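Local coordinates for protein papain-like protease (PDB 4RNA) that probably cleaves the viral polyprotein as the zinc-binding, papain-like cysteine protease of the MERS coronavirus, at residues A90-W95 against L153-G158; G288-K293 against V299-D304; V20-K25 against S30-V35. All blocks are in the same frame, centred on the assembly; numbering follows the deposited sequence.

Contact 1 of 3, residues A90-W95 against L153-G158; sequences AAVHGW and LIMAYG
M155 reaches out from helix 148-158 and rests its sulfur against two neighbouring side chains, V92 of helix 81-92 and W95 of the turn that follows: SD lies 3.7 Å from V92 CG1 and 3.9 Å from W95 CH2. This is the tight part of the contact, a single thioether working against a methyl group and the far corner of an indole. The side chain runs out extended as far as SD and then bends at the last torsion (chi3 91°), which swings the terminal methyl round to the indole, with M155 CE 4.0 Å from W95 CH2. The sulfur is oblique to the ring, 60° off its normal and 4.9 Å from the centroid of the six-membered ring. A type I turn from V92 to W95, closed by a 2.8 Å hydrogen bond from W95 N to V92 O, folds the indole back over V92, whose CA sits 4.1 Å above one ring face, toward the rim. NE1 is hydrogen-bonded to D110 OD2, which, with F162 packed at a shallow angle, should hold the ring's rotation. L88 and L115 also pack against M155, keeping the thioether buried. The loose part is the turn itself, where G94 and the poorly ordered H93 are exposed. A phosphate ion, probably from the crystallisation liquor, lies about 4 Å from the W95 side chain. Taken together this is a Met-aromatic contact joining helix 148-158 to the turn after helix 81-92, in what corresponds to the helical thumb of the papain-like protease fold.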
# COMPACT_ATOMS: atom_id res chain seq x y z
N ALA A 90 -12.36 12.83 -7.16
CA ALA A 90 -13.76 13.26 -6.98
C ALA A 90 -14.08 13.54 -5.49
O ALA A 90 -14.60 14.59 -5.16
CB ALA A 90 -14.73 12.22 -7.56
N ALA A 91 -13.77 12.60 -4.60
CA ALA A 91 -14.06 12.78 -3.18
C ALA A 91 -13.21 13.90 -2.52
O ALA A 91 -13.74 14.72 -1.80
CB ALA A 91 -13.87 11.47 -2.42
N VAL A 92 -11.91 13.96 -2.79
CA VAL A 92 -11.10 14.92 -2.00
C VAL A 92 -11.43 16.38 -2.43
O VAL A 92 -11.13 17.35 -1.74
CB VAL A 92 -9.58 14.61 -1.94
CG1 VAL A 92 -9.24 13.17 -1.55
CG2 VAL A 92 -8.87 15.01 -3.20
N HIS A 93 -12.12 16.51 -3.56
CA HIS A 93 -12.56 17.81 -4.07
C HIS A 93 -13.43 18.58 -3.13
O HIS A 93 -13.41 19.79 -3.12
CB HIS A 93 -13.27 17.67 -5.42
CG HIS A 93 -12.64 18.51 -6.48
ND1 HIS A 93 -12.09 17.99 -7.60
CD2 HIS A 93 -12.37 19.87 -6.50
CE1 HIS A 93 -11.54 18.98 -8.32
NE2 HIS A 93 -11.71 20.13 -7.64
N GLY A 94 -14.21 17.89 -2.32
CA GLY A 94 -14.99 18.58 -1.31
C GLY A 94 -14.23 18.85 -0.01
O GLY A 94 -14.83 19.19 1.00
N TRP A 95 -12.92 18.68 0.02
CA TRP A 95 -12.19 19.08 1.21
C TRP A 95 -11.75 20.54 1.10
O TRP A 95 -11.85 21.13 0.02
CB TRP A 95 -10.98 18.15 1.38
CG TRP A 95 -11.33 16.77 1.92
CD1 TRP A 95 -12.57 16.32 2.40
CD2 TRP A 95 -10.41 15.66 2.09
NE1 TRP A 95 -12.48 15.00 2.84
CE2 TRP A 95 -11.19 14.54 2.67
CE3 TRP A 95 -9.04 15.46 1.81
CZ2 TRP A 95 -10.61 13.30 2.98
CZ3 TRP A 95 -8.47 14.21 2.13
CH2 TRP A 95 -9.23 13.17 2.69
N LEU A 153 -3.56 11.63 -5.16
CA LEU A 153 -2.47 10.74 -5.46
C LEU A 153 -1.75 10.09 -4.26
O LEU A 153 -1.44 8.90 -4.28
CB LEU A 153 -1.45 11.46 -6.33
CG LEU A 153 -1.77 11.60 -7.83
CD1 LEU A 153 -0.64 12.38 -8.49
CD2 LEU A 153 -1.96 10.27 -8.56
N ILE A 154 -1.45 10.89 -3.21
CA ILE A 154 -0.88 10.36 -1.99
C ILE A 154 -1.81 9.28 -1.49
O ILE A 154 -1.33 8.21 -1.12
CB ILE A 154 -0.69 11.48 -0.91
CG1 ILE A 154 0.44 12.41 -1.29
CG2 ILE A 154 -0.50 10.90 0.49
CD1 ILE A 154 0.54 13.51 -0.24
N MET A 155 -3.11 9.54 -1.42
CA MET A 155 -4.05 8.53 -0.98
C MET A 155 -4.06 7.24 -1.87
O MET A 155 -4.13 6.09 -1.34
CB MET A 155 -5.44 9.15 -0.88
CG MET A 155 -5.51 10.08 0.30
SD MET A 155 -7.12 10.84 0.31
CE MET A 155 -7.99 9.64 1.34
N ALA A 156 -3.94 7.41 -3.19
CA ALA A 156 -3.97 6.29 -4.14
C ALA A 156 -2.71 5.46 -3.99
O ALA A 156 -2.79 4.23 -3.75
CB ALA A 156 -4.19 6.77 -5.58
N TYR A 157 -1.56 6.14 -4.04
CA TYR A 157 -0.28 5.46 -3.86
C TYR A 157 -0.16 4.87 -2.43
O TYR A 157 0.47 3.84 -2.25
CB TYR A 157 0.88 6.43 -4.10
CG TYR A 157 1.17 6.70 -5.56
CD1 TYR A 157 1.59 5.66 -6.43
CD2 TYR A 157 1.00 7.98 -6.08
CE1 TYR A 157 1.83 5.90 -7.79
CE2 TYR A 157 1.21 8.25 -7.44
CZ TYR A 157 1.65 7.21 -8.28
OH TYR A 157 1.88 7.47 -9.59
N GLY A 158 -0.84 5.47 -1.44
CA GLY A 158 -0.71 5.06 -0.03
C GLY A 158 -1.75 4.00 0.38
O GLY A 158 -1.71 3.43 1.47

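Contact 2 of 3, residues G288-K293 against V299-D304; sequences GGLILK and VSKTSD
K293 N gives a nearly straight hydrogen bond to S300 O (2.7 Å, 175° at the hydrogen), and I291 N gives an equally short one to T302 O. The return bonds are longer: S300 N to K293 O is 3.0 Å, and T302 N to I291 O is 3.2 Å. These four bonds make an antiparallel beta hairpin of strands 290-294 and 299-302, with I291-T302 and K293-S300 as hydrogen-bonded pairs and L292-K301 as the non-hydrogen-bonded pair between them. On one face L292 and K301 run side by side in the same direction, CD2 against CG at 3.9 Å. The other face carries I291, K293, S300 and T302. There K293 bends twice, at chi2 (137°) and chi3 (91°), which lays its methylenes over S300 and its amine over T302. That amine also makes a cation-pi contact with W305. I291 turns inward onto A284 and L286 of strand 280-287, which pairs with 290-294 and joins the hairpin to the large sheet of the palm. Beyond the strand, D304 OD2 is tied to T258. Water 1 accepts from K293 NZ at 3.0 Å, and T302 CG2 stands 4.0 Å from the same NZ.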
# COMPACT_ATOMS: atom_id res chain seq x y z
N GLY A 288 9.15 31.89 15.64
CA GLY A 288 9.00 33.06 16.53
C GLY A 288 9.13 32.69 18.00
O GLY A 288 8.39 33.19 18.86
N GLY A 289 10.04 31.78 18.29
CA GLY A 289 10.22 31.29 19.67
C GLY A 289 9.07 30.50 20.26
O GLY A 289 9.04 30.29 21.48
N LEU A 290 8.11 30.06 19.44
CA LEU A 290 6.94 29.31 19.97
C LEU A 290 6.69 28.02 19.19
O LEU A 290 7.22 27.86 18.10
CB LEU A 290 5.68 30.15 19.92
CG LEU A 290 5.56 31.38 20.86
CD1 LEU A 290 4.34 32.14 20.39
CD2 LEU A 290 5.42 31.00 22.33
N ILE A 291 5.88 27.14 19.76
CA ILE A 291 5.47 25.94 19.06
C ILE A 291 4.09 26.27 18.50
O ILE A 291 3.17 26.56 19.28
CB ILE A 291 5.33 24.72 20.01
CG1 ILE A 291 6.67 24.34 20.64
CG2 ILE A 291 4.66 23.54 19.28
CD1 ILE A 291 6.53 23.46 21.88
N LEU A 292 3.95 26.25 17.16
CA LEU A 292 2.63 26.41 16.53
C LEU A 292 2.04 25.04 16.25
O LEU A 292 2.65 24.23 15.55
CB LEU A 292 2.72 27.19 15.21
CG LEU A 292 3.62 28.42 15.00
CD1 LEU A 292 3.13 29.20 13.79
CD2 LEU A 292 3.69 29.30 16.23
N LYS A 293 0.86 24.79 16.81
CA LYS A 293 0.19 23.50 16.72
C LYS A 293 -0.94 23.63 15.71
O LYS A 293 -1.92 24.35 15.95
CB LYS A 293 -0.41 23.08 18.07
CG LYS A 293 0.57 23.12 19.24
CD LYS A 293 -0.07 23.73 20.49
CE LYS A 293 -0.74 22.72 21.40
NZ LYS A 293 -0.85 23.31 22.78
N VAL A 299 -5.07 26.61 14.71
CA VAL A 299 -3.72 26.84 15.25
C VAL A 299 -3.73 27.28 16.73
O VAL A 299 -4.63 27.99 17.16
CB VAL A 299 -2.80 27.73 14.35
CG1 VAL A 299 -3.16 29.20 14.43
CG2 VAL A 299 -1.34 27.62 14.77
N SER A 300 -2.79 26.76 17.50
CA SER A 300 -2.57 27.12 18.91
C SER A 300 -1.08 27.28 19.09
O SER A 300 -0.31 26.71 18.32
CB SER A 300 -3.04 26.01 19.83
OG SER A 300 -4.44 25.96 19.76
N LYS A 301 -0.68 28.06 20.09
CA LYS A 301 0.74 28.35 20.32
C LYS A 301 1.08 28.14 21.81
O LYS A 301 0.23 28.30 22.69
CB LYS A 301 1.14 29.78 19.89
CG LYS A 301 0.65 30.21 18.53
CD LYS A 301 0.70 31.72 18.33
CE LYS A 301 -0.13 32.04 17.08
NZ LYS A 301 0.28 33.30 16.41
N THR A 302 2.32 27.75 22.07
CA THR A 302 2.78 27.55 23.43
C THR A 302 4.29 27.49 23.34
O THR A 302 4.81 27.23 22.27
CB THR A 302 2.25 26.24 24.04
OG1 THR A 302 2.70 26.15 25.40
CG2 THR A 302 2.76 25.01 23.25
N SER A 303 5.00 27.76 24.45
CA SER A 303 6.48 27.56 24.47
C SER A 303 6.90 26.18 25.03
O SER A 303 8.05 25.75 24.82
CB SER A 303 7.16 28.66 25.25
OG SER A 303 6.57 28.67 26.55
N ASP A 304 5.97 25.47 25.68
CA ASP A 304 6.21 24.15 26.30
C ASP A 304 5.02 23.27 26.11
O ASP A 304 3.87 23.67 26.37
CB ASP A 304 6.48 24.26 27.82
CG ASP A 304 7.68 25.15 28.12
OD1 ASP A 304 7.49 26.38 28.21
OD2 ASP A 304 8.84 24.66 28.17
O HOH W 1 0.63 23.37 25.40

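Contact 3 of 3, residues V20-K25 against S30-V35; sequences VVLNNK and SQLGCV
Q31 grips the backbone of N23 with both ends of its amide: N23 N donates to Q31 OE1 at 2.9 Å, and Q31 NE2 donates to N23 O at 2.8 Å. The first bond lies in the Q31 carbonyl plane, on a lone pair; the second comes to N23 O from above the plane of the N23 backbone carbonyl. Over this pair the N23 side-chain amide folds back, its chi1 of 63° setting CG between backbone N and carbonyl carbon, and the two side-chain amides stack with planes 12° apart. Next to them L22 CD2 rests on the aliphatic base of the glutamine, 3.7 Å from Q31 CB. Further along the strand, L32 CD1 meets V20 CG1 at 4.2 Å. The intervening loop positions the polar groups: N26 N hydrogen-bonds to N23 OD1, and N26 O takes a hydrogen bond from Q31 NE2. Y28 packs on L22, and V20 on Y226 of the second subunit. Strand 18-23, outermost within this chain in a small sheet consistent with the family's ubiquitin-like domain, hydrogen-bonds to strand 5-11, whose V10 touches V20 and L32; short helix 28-31, carrying Q31, packs beside it and leads to strand 35-37.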
# COMPACT_ATOMS: atom_id res chain seq x y z
N VAL A 20 -12.40 6.50 -30.36
CA VAL A 20 -13.16 5.25 -30.33
C VAL A 20 -14.57 5.60 -30.79
O VAL A 20 -15.13 6.60 -30.34
CB VAL A 20 -13.17 4.61 -28.89
CG1 VAL A 20 -14.05 3.36 -28.87
CG2 VAL A 20 -11.72 4.24 -28.50
N VAL A 21 -15.14 4.77 -31.67
CA VAL A 21 -16.53 4.96 -32.12
C VAL A 21 -17.47 4.04 -31.30
O VAL A 21 -17.23 2.83 -31.22
CB VAL A 21 -16.64 4.62 -33.63
CG1 VAL A 21 -18.09 4.66 -34.09
CG2 VAL A 21 -15.78 5.59 -34.44
N LEU A 22 -18.49 4.62 -30.69
CA LEU A 22 -19.42 3.88 -29.86
C LEU A 22 -20.87 3.96 -30.43
O LEU A 22 -21.20 4.92 -31.15
CB LEU A 22 -19.43 4.53 -28.48
CG LEU A 22 -18.02 4.50 -27.79
CD1 LEU A 22 -18.06 5.37 -26.55
CD2 LEU A 22 -17.71 3.08 -27.36
N ASN A 23 -21.73 3.01 -30.07
CA ASN A 23 -23.19 3.09 -30.42
C ASN A 23 -23.93 3.50 -29.21
O ASN A 23 -23.34 3.53 -28.13
CB ASN A 23 -23.77 1.75 -30.91
CG ASN A 23 -23.73 0.65 -29.85
OD1 ASN A 23 -24.34 0.73 -28.78
ND2 ASN A 23 -23.05 -0.38 -30.15
N ASN A 24 -25.22 3.76 -29.39
CA ASN A 24 -26.06 4.09 -28.25
C ASN A 24 -26.95 2.91 -27.84
O ASN A 24 -27.99 3.12 -27.24
CB ASN A 24 -26.86 5.39 -28.47
CG ASN A 24 -28.00 5.25 -29.48
OD1 ASN A 24 -28.05 4.29 -30.25
ND2 ASN A 24 -28.91 6.24 -29.50
N LYS A 25 -26.53 1.70 -28.18
CA LYS A 25 -27.24 0.46 -27.77
C LYS A 25 -26.71 -0.03 -26.40
O LYS A 25 -27.44 -0.04 -25.41
CB LYS A 25 -27.11 -0.69 -28.82
CG LYS A 25 -27.16 -0.33 -30.30
CD LYS A 25 -27.38 -1.54 -31.23
CE LYS A 25 -26.66 -1.45 -32.58
NZ LYS A 25 -26.29 -0.07 -33.06
N SER A 30 -19.76 -2.28 -21.54
CA SER A 30 -19.79 -3.35 -22.56
C SER A 30 -18.98 -3.00 -23.79
O SER A 30 -18.36 -3.88 -24.39
CB SER A 30 -21.20 -3.67 -23.02
OG SER A 30 -22.07 -3.63 -21.91
N GLN A 31 -18.99 -1.72 -24.16
CA GLN A 31 -18.27 -1.32 -25.39
C GLN A 31 -16.79 -1.08 -25.22
O GLN A 31 -15.95 -1.29 -26.17
CB GLN A 31 -18.95 -0.05 -25.93
CG GLN A 31 -20.42 -0.32 -26.37
CD GLN A 31 -20.95 0.79 -27.25
OE1 GLN A 31 -20.48 0.97 -28.41
NE2 GLN A 31 -21.83 1.58 -26.71
N LEU A 32 -16.44 -0.62 -24.02
CA LEU A 32 -15.08 -0.01 -23.82
C LEU A 32 -14.45 -0.42 -22.48
O LEU A 32 -13.39 -1.00 -22.43
CB LEU A 32 -15.24 1.50 -23.94
CG LEU A 32 -14.11 2.49 -23.92
CD1 LEU A 32 -13.07 2.12 -25.02
CD2 LEU A 32 -14.72 3.92 -24.06
N GLY A 33 -15.12 -0.13 -21.38
CA GLY A 33 -14.54 -0.52 -20.08
C GLY A 33 -15.02 0.47 -19.07
O GLY A 33 -16.01 1.17 -19.36
N CYS A 34 -14.34 0.54 -17.92
CA CYS A 34 -14.69 1.45 -16.83
C CYS A 34 -14.21 2.85 -17.24
O CYS A 34 -13.02 3.05 -17.50
CB CYS A 34 -13.97 1.05 -15.54
SG CYS A 34 -14.37 2.22 -14.21
N VAL A 35 -15.14 3.79 -17.28
CA VAL A 35 -14.79 5.13 -17.82
C VAL A 35 -15.33 6.22 -16.92
O VAL A 35 -16.47 6.15 -16.39
CB VAL A 35 -15.35 5.37 -19.27
CG1 VAL A 35 -14.54 4.64 -20.33
CG2 VAL A 35 -16.81 4.98 -19.32

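How the contacts relate
The three contacts share no helix or strand. Contact 3 closes before contact 1 opens and contact 1 before contact 2. Contacts 2 and 3 close short loops, whereas contact 1 joins segments 58 residues apart. Contact 1 is buried and nearest the middle of the chain, and relies on sulfur and apolar atoms alone. Contact 2 is a surface hairpin held by main-chain hydrogen bonds, with K293 and a water on one face and K301 on the other. Contact 3, also buried though far from the chain's centre, mixes the two: a side-chain amide takes the place of a neighbouring strand beside a small apolar cluster. Contacts 2 and 3 lie on opposite sides of the chain's centre, their own centres about 57 Å apart.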